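Local coordinates for protein citryl-CoA lyase (PDB 6HXP) that probably cleaves citryl-CoA to acetyl-CoA and oxaloacetate, as a coenzyme A-binding lyase of the citrate synthase family, at residues Gly136-Thr149 with Gly181-Ala193. Residues are numbered along the deposited sequence; the frame is centred on the assembly and turned at random.
With COA (coenzyme A), chain B.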
loop_
_atom_site.group_PDB
_atom_site.type_symbol
_atom_site.label_atom_id
_atom_site.label_comp_id
_atom_site.label_asym_id
_atom_site.label_seq_id
_atom_site.Cartn_x
_atom_site.Cartn_y
_atom_site.Cartn_z
ATOM N N GLY A 136 -1.690 -6.465 -26.117
ATOM C CA GLY A 136 -3.126 -6.380 -26.352
ATOM C C GLY A 136 -3.694 -7.488 -27.220
ATOM O O GLY A 136 -4.881 -7.424 -27.553
ATOM N N TYR A 137 -2.882 -8.536 -27.547
ATOM C CA TYR A 137 -3.312 -9.634 -28.389
ATOM C C TYR A 137 -3.112 -10.964 -27.696
ATOM O O TYR A 137 -2.144 -11.151 -26.948
ATOM C CB TYR A 137 -2.559 -9.617 -29.722
ATOM C CG TYR A 137 -2.858 -8.356 -30.493
ATOM C CD1 TYR A 137 -2.125 -7.198 -30.273
ATOM C CD2 TYR A 137 -3.945 -8.286 -31.356
ATOM C CE1 TYR A 137 -2.495 -5.988 -30.847
ATOM C CE2 TYR A 137 -4.274 -7.100 -32.002
ATOM C CZ TYR A 137 -3.550 -5.949 -31.740
ATOM O OH TYR A 137 -3.898 -4.744 -32.296
ATOM N N GLY A 138 -4.017 -11.884 -28.007
ATOM C CA GLY A 138 -4.019 -13.235 -27.485
ATOM C C GLY A 138 -4.862 -13.451 -26.248
ATOM O O GLY A 138 -5.032 -12.557 -25.429
ATOM N N HIS A 139 -5.352 -14.691 -26.080
ATOM C CA HIS A 139 -6.162 -15.074 -24.923
ATOM C C HIS A 139 -6.032 -16.574 -24.716
ATOM O O HIS A 139 -5.924 -17.301 -25.693
ATOM C CB HIS A 139 -7.634 -14.710 -25.159
ATOM C CG HIS A 139 -8.476 -14.752 -23.918
ATOM N ND1 HIS A 139 -9.015 -15.944 -23.442
ATOM C CD2 HIS A 139 -8.851 -13.746 -23.097
ATOM C CE1 HIS A 139 -9.714 -15.616 -22.362
ATOM N NE2 HIS A 139 -9.663 -14.296 -22.128
ATOM N N ARG A 140 -6.029 -17.029 -23.462
ATOM C CA ARG A 140 -5.896 -18.466 -23.157
ATOM C C ARG A 140 -7.045 -19.315 -23.718
ATOM O O ARG A 140 -6.827 -20.473 -24.085
ATOM C CB ARG A 140 -5.788 -18.714 -21.635
ATOM C CG ARG A 140 -4.427 -18.421 -21.000
ATOM C CD ARG A 140 -3.331 -19.417 -21.379
ATOM N NE ARG A 140 -3.641 -20.790 -20.962
ATOM C CZ ARG A 140 -3.502 -21.869 -21.732
ATOM N NH1 ARG A 140 -3.051 -21.754 -22.976
ATOM N NH2 ARG A 140 -3.812 -23.070 -21.263
ATOM N N TYR A 141 -8.263 -18.773 -23.728
ATOM C CA TYR A 141 -9.466 -19.472 -24.194
ATOM C C TYR A 141 -9.995 -18.972 -25.536
ATOM O O TYR A 141 -10.341 -19.775 -26.387
ATOM C CB TYR A 141 -10.563 -19.345 -23.119
ATOM C CG TYR A 141 -11.885 -19.976 -23.503
ATOM C CD1 TYR A 141 -12.016 -21.357 -23.606
ATOM C CD2 TYR A 141 -13.001 -19.193 -23.779
ATOM C CE1 TYR A 141 -13.235 -21.945 -23.942
ATOM C CE2 TYR A 141 -14.222 -19.769 -24.126
ATOM C CZ TYR A 141 -14.335 -21.146 -24.204
ATOM O OH TYR A 141 -15.537 -21.711 -24.555
ATOM N N TYR A 142 -10.147 -17.653 -25.700
ATOM C CA TYR A 142 -10.724 -17.105 -26.926
ATOM C C TYR A 142 -9.738 -17.125 -28.076
ATOM O O TYR A 142 -8.739 -16.418 -28.045
ATOM C CB TYR A 142 -11.213 -15.673 -26.689
ATOM C CG TYR A 142 -12.348 -15.606 -25.697
ATOM C CD1 TYR A 142 -13.533 -16.300 -25.914
ATOM C CD2 TYR A 142 -12.250 -14.829 -24.550
ATOM C CE1 TYR A 142 -14.581 -16.246 -25.001
ATOM C CE2 TYR A 142 -13.268 -14.825 -23.592
ATOM C CZ TYR A 142 -14.452 -15.484 -23.850
ATOM O OH TYR A 142 -15.484 -15.415 -22.948
ATOM N N LYS A 143 -10.015 -17.956 -29.081
ATOM C CA LYS A 143 -9.160 -18.101 -30.262
ATOM C C LYS A 143 -9.822 -17.578 -31.528
ATOM O O LYS A 143 -9.187 -17.646 -32.572
ATOM C CB LYS A 143 -8.801 -19.572 -30.473
ATOM C CG LYS A 143 -8.261 -20.288 -29.244
ATOM C CD LYS A 143 -7.014 -19.641 -28.668
ATOM C CE LYS A 143 -6.460 -20.450 -27.529
ATOM N NZ LYS A 143 -5.352 -19.743 -26.849
ATOM N N ASP A 144 -11.109 -17.201 -31.479
ATOM C CA ASP A 144 -11.857 -16.650 -32.628
ATOM C C ASP A 144 -11.975 -15.153 -32.430
ATOM O O ASP A 144 -11.574 -14.355 -33.280
ATOM C CB ASP A 144 -13.257 -17.313 -32.719
ATOM C CG ASP A 144 -14.148 -16.879 -33.874
ATOM O OD1 ASP A 144 -13.674 -16.109 -34.737
ATOM O OD2 ASP A 144 -15.336 -17.296 -33.900
ATOM N N PHE A 145 -12.554 -14.766 -31.301
ATOM C CA PHE A 145 -12.680 -13.356 -30.937
ATOM C C PHE A 145 -12.912 -13.264 -29.458
ATOM O O PHE A 145 -13.417 -14.214 -28.852
ATOM C CB PHE A 145 -13.831 -12.637 -31.686
ATOM C CG PHE A 145 -15.228 -13.130 -31.367
ATOM C CD1 PHE A 145 -15.766 -14.220 -32.031
ATOM C CD2 PHE A 145 -15.993 -12.515 -30.388
ATOM C CE1 PHE A 145 -17.047 -14.683 -31.725
ATOM C CE2 PHE A 145 -17.280 -12.954 -30.106
ATOM C CZ PHE A 145 -17.803 -14.030 -30.779
ATOM N N ASP A 146 -12.513 -12.131 -28.877
ATOM C CA ASP A 146 -12.744 -11.849 -27.463
ATOM C C ASP A 146 -14.116 -11.160 -27.416
ATOM O O ASP A 146 -14.259 -10.084 -27.973
ATOM C CB ASP A 146 -11.628 -10.971 -26.914
ATOM C CG ASP A 146 -11.750 -10.672 -25.446
ATOM O OD1 ASP A 146 -12.900 -10.654 -24.928
ATOM O OD2 ASP A 146 -10.708 -10.488 -24.798
ATOM N N PRO A 147 -15.142 -11.771 -26.800
ATOM C CA PRO A 147 -16.477 -11.143 -26.820
ATOM C C PRO A 147 -16.512 -9.761 -26.176
ATOM O O PRO A 147 -17.333 -8.932 -26.527
ATOM C CB PRO A 147 -17.377 -12.127 -26.090
ATOM C CG PRO A 147 -16.544 -13.162 -25.567
ATOM C CD PRO A 147 -15.156 -13.058 -26.080
ATOM N N ARG A 148 -15.584 -9.496 -25.272
ATOM C CA ARG A 148 -15.535 -8.206 -24.603
ATOM C C ARG A 148 -15.032 -7.126 -25.564
ATOM O O ARG A 148 -15.525 -5.993 -25.568
ATOM C CB ARG A 148 -14.651 -8.296 -23.371
ATOM C CG ARG A 148 -15.120 -9.361 -22.373
ATOM C CD ARG A 148 -14.054 -9.765 -21.384
ATOM N NE ARG A 148 -12.881 -10.335 -22.048
ATOM C CZ ARG A 148 -11.750 -10.614 -21.408
ATOM N NH1 ARG A 148 -11.665 -10.443 -20.092
ATOM N NH2 ARG A 148 -10.695 -11.057 -22.077
ATOM N N THR A 149 -14.075 -7.506 -26.421
ATOM C CA THR A 149 -13.609 -6.621 -27.468
ATOM C C THR A 149 -14.733 -6.395 -28.485
ATOM O O THR A 149 -14.968 -5.255 -28.878
ATOM C CB THR A 149 -12.437 -7.259 -28.181
ATOM O OG1 THR A 149 -11.362 -7.305 -27.247
ATOM C CG2 THR A 149 -12.007 -6.470 -29.434
ATOM N N GLY A 181 -0.878 -18.170 -39.418
ATOM C CA GLY A 181 -1.790 -19.248 -39.790
ATOM C C GLY A 181 -2.636 -19.723 -38.611
ATOM O O GLY A 181 -3.258 -20.785 -38.675
ATOM N N LYS A 182 -2.674 -18.922 -37.521
ATOM C CA LYS A 182 -3.397 -19.205 -36.280
ATOM C C LYS A 182 -3.875 -17.854 -35.760
ATOM O O LYS A 182 -3.054 -16.959 -35.557
ATOM C CB LYS A 182 -2.480 -19.843 -35.223
ATOM C CG LYS A 182 -2.191 -21.318 -35.450
ATOM C CD LYS A 182 -1.791 -22.039 -34.157
ATOM C CE LYS A 182 -0.499 -21.553 -33.535
ATOM N NZ LYS A 182 0.676 -21.781 -34.419
ATOM N N LYS A 183 -5.174 -17.714 -35.540
ATOM C CA LYS A 183 -5.741 -16.447 -35.091
ATOM C C LYS A 183 -5.371 -16.126 -33.643
ATOM O O LYS A 183 -5.393 -17.018 -32.796
ATOM C CB LYS A 183 -7.269 -16.458 -35.293
ATOM C CG LYS A 183 -7.878 -15.071 -35.444
ATOM C CD LYS A 183 -9.363 -15.151 -35.756
ATOM C CE LYS A 183 -9.975 -13.812 -36.105
ATOM N NZ LYS A 183 -9.759 -12.772 -35.049
ATOM N N LEU A 184 -4.957 -14.863 -33.384
ATOM C CA LEU A 184 -4.642 -14.325 -32.056
ATOM C C LEU A 184 -5.592 -13.122 -31.894
ATOM O O LEU A 184 -5.441 -12.127 -32.594
ATOM C CB LEU A 184 -3.194 -13.833 -31.937
ATOM C CG LEU A 184 -2.180 -14.808 -31.368
ATOM C CD1 LEU A 184 -0.796 -14.321 -31.641
ATOM C CD2 LEU A 184 -2.363 -14.985 -29.892
ATOM N N VAL A 185 -6.501 -13.197 -30.945
ATOM C CA VAL A 185 -7.541 -12.169 -30.805
ATOM C C VAL A 185 -7.016 -10.851 -30.297
ATOM O O VAL A 185 -6.087 -10.818 -29.484
ATOM C CB VAL A 185 -8.703 -12.680 -29.906
ATOM C CG1 VAL A 185 -9.255 -14.022 -30.402
ATOM C CG2 VAL A 185 -8.305 -12.754 -28.447
ATOM N N LEU A 186 -7.713 -9.778 -30.660
ATOM C CA LEU A 186 -7.535 -8.470 -30.019
ATOM C C LEU A 186 -8.261 -8.647 -28.676
ATOM O O LEU A 186 -9.477 -8.809 -28.658
ATOM C CB LEU A 186 -8.189 -7.364 -30.848
ATOM C CG LEU A 186 -8.208 -5.975 -30.187
ATOM C CD1 LEU A 186 -6.826 -5.451 -29.964
ATOM C CD2 LEU A 186 -9.000 -4.989 -31.018
ATOM N N ASN A 187 -7.542 -8.700 -27.584
ATOM C CA ASN A 187 -8.147 -8.940 -26.276
ATOM C C ASN A 187 -8.676 -7.663 -25.684
ATOM O O ASN A 187 -8.445 -6.554 -26.211
ATOM C CB ASN A 187 -7.199 -9.702 -25.322
ATOM C CG ASN A 187 -5.981 -8.933 -24.902
ATOM O OD1 ASN A 187 -6.062 -7.761 -24.539
ATOM N ND2 ASN A 187 -4.832 -9.626 -24.833
ATOM N N VAL A 188 -9.404 -7.761 -24.564
ATOM C CA VAL A 188 -10.039 -6.590 -23.983
ATOM C C VAL A 188 -9.046 -5.497 -23.583
ATOM O O VAL A 188 -9.359 -4.303 -23.659
ATOM C CB VAL A 188 -10.984 -6.998 -22.822
ATOM C CG1 VAL A 188 -10.198 -7.464 -21.577
ATOM C CG2 VAL A 188 -11.954 -5.886 -22.503
ATOM N N ASP A 189 -7.798 -5.870 -23.248
ATOM C CA ASP A 189 -6.794 -4.838 -22.932
ATOM C C ASP A 189 -6.486 -4.039 -24.208
ATOM O O ASP A 189 -6.393 -2.811 -24.166
ATOM C CB ASP A 189 -5.461 -5.437 -22.445
ATOM C CG ASP A 189 -5.510 -6.168 -21.137
ATOM O OD1 ASP A 189 -6.325 -5.789 -20.289
ATOM O OD2 ASP A 189 -4.690 -7.117 -20.952
ATOM N N GLY A 190 -6.297 -4.738 -25.321
ATOM C CA GLY A 190 -6.043 -4.067 -26.586
ATOM C C GLY A 190 -7.236 -3.212 -27.007
ATOM O O GLY A 190 -7.074 -2.115 -27.549
ATOM N N ALA A 191 -8.472 -3.711 -26.777
ATOM C CA ALA A 191 -9.709 -2.971 -27.139
ATOM C C ALA A 191 -9.825 -1.658 -26.348
ATOM O O ALA A 191 -10.034 -0.583 -26.935
ATOM C CB ALA A 191 -10.919 -3.834 -26.873
ATOM N N ILE A 192 -9.627 -1.724 -25.035
ATOM C CA ILE A 192 -9.665 -0.507 -24.214
ATOM C C ILE A 192 -8.537 0.423 -24.609
ATOM O O ILE A 192 -8.719 1.635 -24.730
ATOM C CB ILE A 192 -9.617 -0.903 -22.732
ATOM C CG1 ILE A 192 -10.933 -1.604 -22.360
ATOM C CG2 ILE A 192 -9.366 0.308 -21.886
ATOM C CD1 ILE A 192 -10.916 -2.201 -21.014
ATOM N N ALA A 193 -7.344 -0.124 -24.853
ATOM C CA ALA A 193 -6.234 0.693 -25.309
ATOM C C ALA A 193 -6.576 1.415 -26.632
ATOM O O ALA A 193 -6.259 2.598 -26.779
ATOM C CB ALA A 193 -4.992 -0.171 -25.502
HETATM N N1A COA B . 2.115 -11.557 -29.903
HETATM C C2A COA B . 2.856 -12.412 -30.619
HETATM N N3A COA B . 2.914 -13.746 -30.531
HETATM C C4A COA B . 2.097 -14.202 -29.572
HETATM C C5A COA B . 1.281 -13.443 -28.747
HETATM C C6A COA B . 1.299 -12.048 -28.943
HETATM N N6A COA B . 0.538 -11.195 -28.251
HETATM N N7A COA B . 0.562 -14.256 -27.886
HETATM C C8A COA B . 0.943 -15.467 -28.210
HETATM N N9A COA B . 1.862 -15.512 -29.226
HETATM C C1B COA B . 2.410 -16.695 -29.891
HETATM C C2B COA B . 2.476 -17.969 -29.030
HETATM O O2B COA B . 3.791 -18.149 -28.513
HETATM C C3B COA B . 2.122 -19.033 -30.064
HETATM O O3B COA B . 3.257 -19.287 -30.923
HETATM P P3B COA B . 3.581 -20.670 -31.714
HETATM O O7A COA B . 2.581 -21.737 -31.392
HETATM O O8A COA B . 3.602 -20.310 -33.203
HETATM O O9A COA B . 5.008 -21.049 -31.299
HETATM C C4B COA B . 1.079 -18.324 -30.919
HETATM O O4B COA B . 1.600 -16.983 -31.020
HETATM C C5B COA B . -0.323 -18.262 -30.363
HETATM O O5B COA B . -0.708 -19.538 -29.812
HETATM P P1A COA B . -1.847 -19.651 -28.660
HETATM O O1A COA B . -1.929 -21.037 -28.146
HETATM O O2A COA B . -3.141 -19.134 -29.290
HETATM O O3A COA B . -1.454 -18.636 -27.497
HETATM P P2A COA B . -0.988 -18.848 -25.989
HETATM O O4A COA B . -1.904 -19.779 -25.290
HETATM O O5A COA B . 0.461 -19.336 -26.048
HETATM O O6A COA B . -0.921 -17.377 -25.284
HETATM C CBP COA B . -1.461 -15.744 -23.560
HETATM C CCP COA B . -1.920 -16.982 -24.324
HETATM C CDP COA B . -2.707 -15.038 -23.004
HETATM C CEP COA B . -0.587 -16.204 -22.386
HETATM C CAP COA B . -0.642 -14.758 -24.433
HETATM O OAP COA B . -1.140 -14.626 -25.756
HETATM C C9P COA B . -0.455 -13.382 -23.799
HETATM O O9P COA B . 0.414 -13.203 -22.949
HETATM N N8P COA B . -1.247 -12.404 -24.247
HETATM C C7P COA B . -1.079 -11.010 -23.856
HETATM C C6P COA B . 0.115 -10.372 -24.540
HETATM C C5P COA B . 0.512 -9.061 -23.905
HETATM O O5P COA B . -0.278 -8.121 -23.841
HETATM N N4P COA B . 1.768 -8.990 -23.461
HETATM C C3P COA B . 2.513 -7.745 -23.323
HETATM C C2P COA B . 2.070 -6.887 -22.153
HETATM S S1P COA B . 2.194 -7.903 -20.656
HETATM O O HOH W 1 -6.333 -15.629 -29.072
HETATM O O HOH W 2 -11.354 -10.001 -30.403
#
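A chi1 of 67° sets Asn187 CG between the backbone N and the carbonyl carbon, which turns ND2 to Gly138 O (3.0 Å), in both the amide and the carbonyl plane, while OD1 caps helix 188-198 through Gly190 N. Asp146 has CG anti to its N (chi1 -178°), which carries OD2 to Val188 N (3.0 Å, a weak bond) in the first turn of that helix. Asp146 OD1 caps helix 147-158 through Arg148 N; the carboxylate is gripped side-on by Arg148 NE and NH2, and the guanidinium fixed in this way lays one face over Val188 CG1, 3.5 Å from CZ. A lysine in place of Asp146 would probably leave Arg148 without its mate and both helix starts short of an acceptor. Thr149 OG1 donates to Leu186 O (2.8 Å) from above the carbonyl plane. Gly138 N to Val185 O (2.8 Å) and Asn187 N to Gly136 O flank the single Tyr137-Leu186 bridge. These bonds fix the 136-138 backbone, consistent with its presenting Gly136 N to O5P of coenzyme A and Tyr137 O to adenine N6A. Gly138 CA lies 3.6 Å from the cofactor's OAP. Lys143 NZ (a weak bond to O2A) and the poorly ordered Arg140, through NH1, reach the diphosphate, whose negative charge they would be expected to offset.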